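Local coordinates for metallo-beta-lactamase family protein (Staphylococcus aureus, PDB 3R2U) that probably acts as an iron-dependent persulfide dioxygenase, combining a metallo-beta-lactamase fold that binds a single iron(III) ion with a rhodanese-like domain, at residues A[98-103]-A[114-119]; A[52-57]-A[77-82]. All blocks are in the same frame, centred on the assembly; numbering follows the deposited sequence.

Contact 1: residues A[98-103]-A[114-119]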
# COMPACT_ATOMS: atom_id res chain seq x y z
N ALA A 98 21.68 -15.85 13.74
CA ALA A 98 22.81 -14.94 13.65
C ALA A 98 23.61 -14.93 14.95
O ALA A 98 23.10 -15.32 16.02
CB ALA A 98 22.31 -13.53 13.33
N ASN A 99 24.86 -14.51 14.85
CA ASN A 99 25.68 -14.30 16.04
C ASN A 99 25.23 -12.99 16.65
O ASN A 99 25.06 -12.01 15.93
CB ASN A 99 27.15 -14.22 15.67
CG ASN A 99 27.72 -15.58 15.28
OD1 ASN A 99 28.21 -15.76 14.19
ND2 ASN A 99 27.60 -16.53 16.16
N ILE A 100 24.99 -12.97 17.96
CA ILE A 100 24.60 -11.73 18.62
C ILE A 100 25.62 -11.35 19.68
O ILE A 100 26.24 -12.20 20.30
CB ILE A 100 23.17 -11.76 19.18
CG1 ILE A 100 23.00 -12.85 20.24
CG2 ILE A 100 22.18 -11.99 18.01
CD1 ILE A 100 21.71 -12.68 21.06
N TYR A 101 25.80 -10.04 19.83
CA TYR A 101 26.80 -9.46 20.71
C TYR A 101 26.13 -8.47 21.62
O TYR A 101 25.48 -7.52 21.16
CB TYR A 101 27.89 -8.77 19.86
CG TYR A 101 28.52 -9.73 18.88
CD1 TYR A 101 27.88 -10.05 17.69
CD2 TYR A 101 29.74 -10.35 19.15
CE1 TYR A 101 28.41 -10.94 16.80
CE2 TYR A 101 30.30 -11.26 18.25
CZ TYR A 101 29.62 -11.54 17.08
OH TYR A 101 30.13 -12.44 16.16
N VAL A 102 26.22 -8.72 22.93
CA VAL A 102 25.66 -7.83 23.91
C VAL A 102 26.72 -7.62 24.99
O VAL A 102 27.67 -8.39 25.11
CB VAL A 102 24.37 -8.39 24.53
CG1 VAL A 102 23.31 -8.66 23.45
CG2 VAL A 102 24.65 -9.63 25.35
N SER A 103 26.56 -6.57 25.78
CA SER A 103 27.52 -6.27 26.80
C SER A 103 27.63 -7.29 27.94
O SER A 103 26.63 -7.71 28.55
CB SER A 103 27.22 -4.89 27.41
OG SER A 103 28.15 -4.59 28.46
N ASN A 114 18.55 -15.05 30.42
CA ASN A 114 17.77 -15.85 29.49
C ASN A 114 18.20 -15.63 28.05
O ASN A 114 17.36 -15.44 27.17
CB ASN A 114 16.27 -15.49 29.63
CG ASN A 114 15.75 -15.73 31.04
OD1 ASN A 114 16.23 -16.60 31.75
ND2 ASN A 114 14.74 -14.96 31.44
N MET A 115 19.50 -15.59 27.80
CA MET A 115 20.00 -15.32 26.46
C MET A 115 20.12 -16.59 25.65
O MET A 115 20.36 -17.64 26.20
CB MET A 115 21.36 -14.62 26.50
CG MET A 115 21.33 -13.21 27.07
SD MET A 115 20.17 -12.16 26.22
CE MET A 115 21.02 -11.92 24.65
N PRO A 116 19.96 -16.48 24.33
CA PRO A 116 20.08 -17.68 23.51
C PRO A 116 21.48 -18.25 23.56
O PRO A 116 22.45 -17.55 23.87
CB PRO A 116 19.70 -17.21 22.09
CG PRO A 116 19.63 -15.76 22.12
CD PRO A 116 19.59 -15.29 23.56
N ASN A 117 21.58 -19.54 23.29
CA ASN A 117 22.86 -20.21 23.29
C ASN A 117 23.80 -19.55 22.32
O ASN A 117 23.38 -19.07 21.24
CB ASN A 117 22.73 -21.71 22.98
CG ASN A 117 22.20 -22.50 24.17
OD1 ASN A 117 22.31 -22.07 25.32
ND2 ASN A 117 21.65 -23.69 23.90
N HIS A 118 25.06 -19.47 22.72
CA HIS A 118 26.11 -18.91 21.89
C HIS A 118 26.14 -17.37 21.82
O HIS A 118 26.97 -16.81 21.10
CB HIS A 118 26.08 -19.53 20.49
CG HIS A 118 26.12 -21.03 20.50
ND1 HIS A 118 27.28 -21.73 20.76
CD2 HIS A 118 25.15 -21.95 20.31
CE1 HIS A 118 27.02 -23.03 20.72
NE2 HIS A 118 25.74 -23.19 20.45
N THR A 119 25.27 -16.69 22.57
CA THR A 119 25.32 -15.23 22.68
C THR A 119 26.75 -14.84 23.03
O THR A 119 27.41 -15.54 23.79
CB THR A 119 24.39 -14.75 23.81
OG1 THR A 119 23.04 -15.00 23.43
CG2 THR A 119 24.55 -13.25 24.10
O HOH W 1 25.58 -15.58 19.26
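Ile-100 and Thr-119 come together where a type II beta turn, Pro-116 to Thr-119, ends the loop between strands 99-103 and 120-122. These are neighbouring parallel strands at one border of the first mixed sheet of the metallo-beta-lactamase fold, joined here by a loop without a helix. The Ile-100 side chain shows how the strand next to the sheet's outermost one can seat such a turn. From CB, CG1 sets off between the backbone N and the carbonyl carbon (chi1 62°), which lays it across Thr-119, with CG1 3.8 Å from Thr-119 OG1. One carbon further, CD1 sits 3.7 Å from the Met-115 methyl CE and 3.9 Å from Pro-116 CG. Ala-93 of helix 89-96 touches both Ile-100 and Pro-116.

Met-115 bends at both chi2 and chi3, folding its CE back to the strand, where it also meets Val-102 CG1 tip to tip. The other branch of the valine, CG2, lies 3.8 Å from Thr-119 CG2. Thr-119 thus gives its methyl to the valine, while its hydroxyl, though lying over the isoleucine, serves the turn: OG1 donates to Pro-116 O at 2.7 Å. The backbone Thr-119 N reaches the same oxygen from the same face of its plane, so two donors from one residue pin the turn. The polar link between the segments is a water, which accepts from Ile-100 N at 3.0 Å and donates to His-118 O at 2.6 Å.

Contact 2: residues A[52-57]-A[77-82]. With FE (Fe (III) ion), chain E.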
# COMPACT_ATOMS: atom_id res chain seq x y z
N ILE A 52 23.06 -5.90 12.27
CA ILE A 52 22.07 -4.92 12.73
C ILE A 52 22.51 -4.43 14.11
O ILE A 52 22.77 -5.25 15.00
CB ILE A 52 20.67 -5.49 12.93
CG1 ILE A 52 20.15 -6.19 11.67
CG2 ILE A 52 19.72 -4.37 13.32
CD1 ILE A 52 18.90 -7.04 11.94
N ILE A 53 22.57 -3.12 14.30
CA ILE A 53 22.88 -2.53 15.60
C ILE A 53 21.59 -1.95 16.21
O ILE A 53 20.87 -1.18 15.55
CB ILE A 53 23.96 -1.46 15.49
CG1 ILE A 53 25.27 -2.13 15.05
CG2 ILE A 53 24.13 -0.75 16.83
CD1 ILE A 53 26.34 -1.18 14.75
N ASP A 54 21.32 -2.33 17.46
CA ASP A 54 20.12 -1.96 18.19
C ASP A 54 18.81 -2.31 17.45
O ASP A 54 17.95 -1.47 17.26
CB ASP A 54 20.16 -0.48 18.65
CG ASP A 54 21.15 -0.25 19.82
OD1 ASP A 54 21.53 -1.25 20.49
OD2 ASP A 54 21.50 0.94 20.11
N PRO A 55 18.65 -3.58 17.07
CA PRO A 55 17.44 -3.94 16.35
C PRO A 55 16.16 -3.85 17.14
O PRO A 55 16.15 -4.12 18.33
CB PRO A 55 17.67 -5.41 16.01
CG PRO A 55 18.61 -5.89 17.09
CD PRO A 55 19.52 -4.74 17.29
N ILE A 56 15.09 -3.46 16.44
CA ILE A 56 13.76 -3.45 16.99
C ILE A 56 13.24 -4.90 16.81
O ILE A 56 13.95 -5.73 16.23
CB ILE A 56 12.84 -2.41 16.31
CG1 ILE A 56 12.71 -2.66 14.80
CG2 ILE A 56 13.41 -1.01 16.55
CD1 ILE A 56 11.59 -1.84 14.15
N ARG A 57 12.03 -5.19 17.29
CA ARG A 57 11.48 -6.55 17.22
C ARG A 57 11.06 -7.02 15.83
O ARG A 57 11.14 -8.21 15.52
CB ARG A 57 10.27 -6.69 18.14
CG ARG A 57 10.58 -6.77 19.57
CD ARG A 57 9.29 -6.85 20.36
NE ARG A 57 8.70 -8.18 20.41
CZ ARG A 57 7.42 -8.43 20.66
NH1 ARG A 57 6.55 -7.42 20.79
NH2 ARG A 57 6.99 -9.68 20.76
N ALA A 77 24.15 -6.59 17.22
CA ALA A 77 24.76 -6.14 18.43
C ALA A 77 23.84 -5.10 19.03
O ALA A 77 23.06 -4.45 18.33
CB ALA A 77 26.16 -5.54 18.16
N GLU A 78 23.95 -4.95 20.33
CA GLU A 78 23.14 -4.08 21.07
C GLU A 78 24.03 -3.24 22.00
O GLU A 78 24.90 -3.77 22.67
CB GLU A 78 22.16 -4.96 21.85
CG GLU A 78 21.25 -4.27 22.73
CD GLU A 78 20.06 -5.14 23.09
OE1 GLU A 78 19.17 -5.32 22.22
OE2 GLU A 78 20.01 -5.59 24.26
N THR A 79 23.77 -1.94 22.08
CA THR A 79 24.59 -1.05 22.89
C THR A 79 24.40 -1.16 24.41
O THR A 79 25.34 -0.90 25.17
CB THR A 79 24.43 0.40 22.44
OG1 THR A 79 23.06 0.81 22.58
CG2 THR A 79 24.84 0.55 20.93
N HIS A 80 23.20 -1.50 24.85
CA HIS A 80 22.88 -1.60 26.27
C HIS A 80 21.47 -2.13 26.47
O HIS A 80 20.75 -2.36 25.49
CB HIS A 80 22.99 -0.21 26.94
CG HIS A 80 22.01 0.81 26.44
ND1 HIS A 80 22.07 1.34 25.17
CD2 HIS A 80 20.99 1.44 27.07
CE1 HIS A 80 21.10 2.22 25.02
NE2 HIS A 80 20.44 2.30 26.16
N ILE A 81 21.09 -2.33 27.73
CA ILE A 81 19.76 -2.81 28.07
C ILE A 81 18.81 -1.61 27.94
O ILE A 81 18.84 -0.69 28.75
CB ILE A 81 19.71 -3.42 29.51
CG1 ILE A 81 20.76 -4.53 29.66
CG2 ILE A 81 18.33 -3.93 29.83
CD1 ILE A 81 20.79 -5.21 31.05
N HIS A 82 17.98 -1.62 26.90
CA HIS A 82 17.11 -0.49 26.60
C HIS A 82 15.94 -0.32 27.52
O HIS A 82 15.37 -1.29 28.00
CB HIS A 82 16.64 -0.56 25.15
CG HIS A 82 17.76 -0.50 24.18
ND1 HIS A 82 18.49 0.64 23.97
CD2 HIS A 82 18.31 -1.45 23.37
CE1 HIS A 82 19.43 0.40 23.06
NE2 HIS A 82 19.34 -0.86 22.69
FE FE E . 18.72 3.78 26.88
O HOH W 2 18.22 -3.36 20.31
O HOH W 3 18.21 2.27 28.63
O HOH W 4 17.46 2.59 25.39
O HOH W 5 17.01 4.99 27.40
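Asp-54 and His-82 meet with their flat groups almost perpendicular, the carboxylate and ring planes standing 86° apart. His-82 NE2 donates to Asp-54 OD1 at 3.1 Å; the oxygen lies in the plane of the ring, yet from the carboxylate's side the donor arrives from above, 81° out of plane. Thr-79, whose side chain crosses the aspartate at about a right angle, approaches much closer to the carboxylate plane. Thr-79 N donates to the syn side of Asp-54 OD1 at 2.8 Å in a nearly straight bond, and its OG1 gives to the syn lone pair of Asp-54 OD2 at 2.9 Å. Three donors therefore grip one buried carboxylate and fix its rotation.

Backbone pairing brings the aspartate to this place. Strand 49-53 runs parallel to strand 72-77, Ala-77 N donating to Ile-52 O and Asp-54 N to Ala-77 O, each at 2.9 Å. Just past the strand, with CG anti to its carbonyl carbon (chi1 -73°), Asp-54 extends over the loop that follows Ala-77.

Thr-79 OG1 also accepts from His-80 ND1 at 2.8 Å, close to the plane of that ring, so a relay from aspartate through threonine steadies the histidine whose NE2 binds the iron at 2.4 Å. His-82 does not bind the metal; its ND1 instead lies 2.6 Å from a water that does, while His-80 O lies over one face of its ring, toward the rim. His-143 and Asp-169 complete the protein ligands, and three waters occupy mutually perpendicular positions. Such a mononuclear site, a facial triad of two histidines and one carboxylate built on the HxHxD loop of a metallo-beta-lactamase fold, is typical of the ETHE1-like persulfide dioxygenases.

Both contacts belong to one sheet and follow each other across it: contact 2 pairs strand 49-53 with the end of 72-77, and contact 1 begins on the next strand, 99-103. Their centres are about 12 Å apart, and they meet directly where Tyr-101 O lies 3.1 Å from Glu-78 N, a probable hydrogen bond, and where Val-102 CG1 packs 4.2 Å from Glu-78 CB. The metal divides them in role. Contact 2 supplies an iron ligand and the residues that position it, whereas contact 1 belongs to the border of the sheet, the side chain of Val-102 being about 14 Å from the iron.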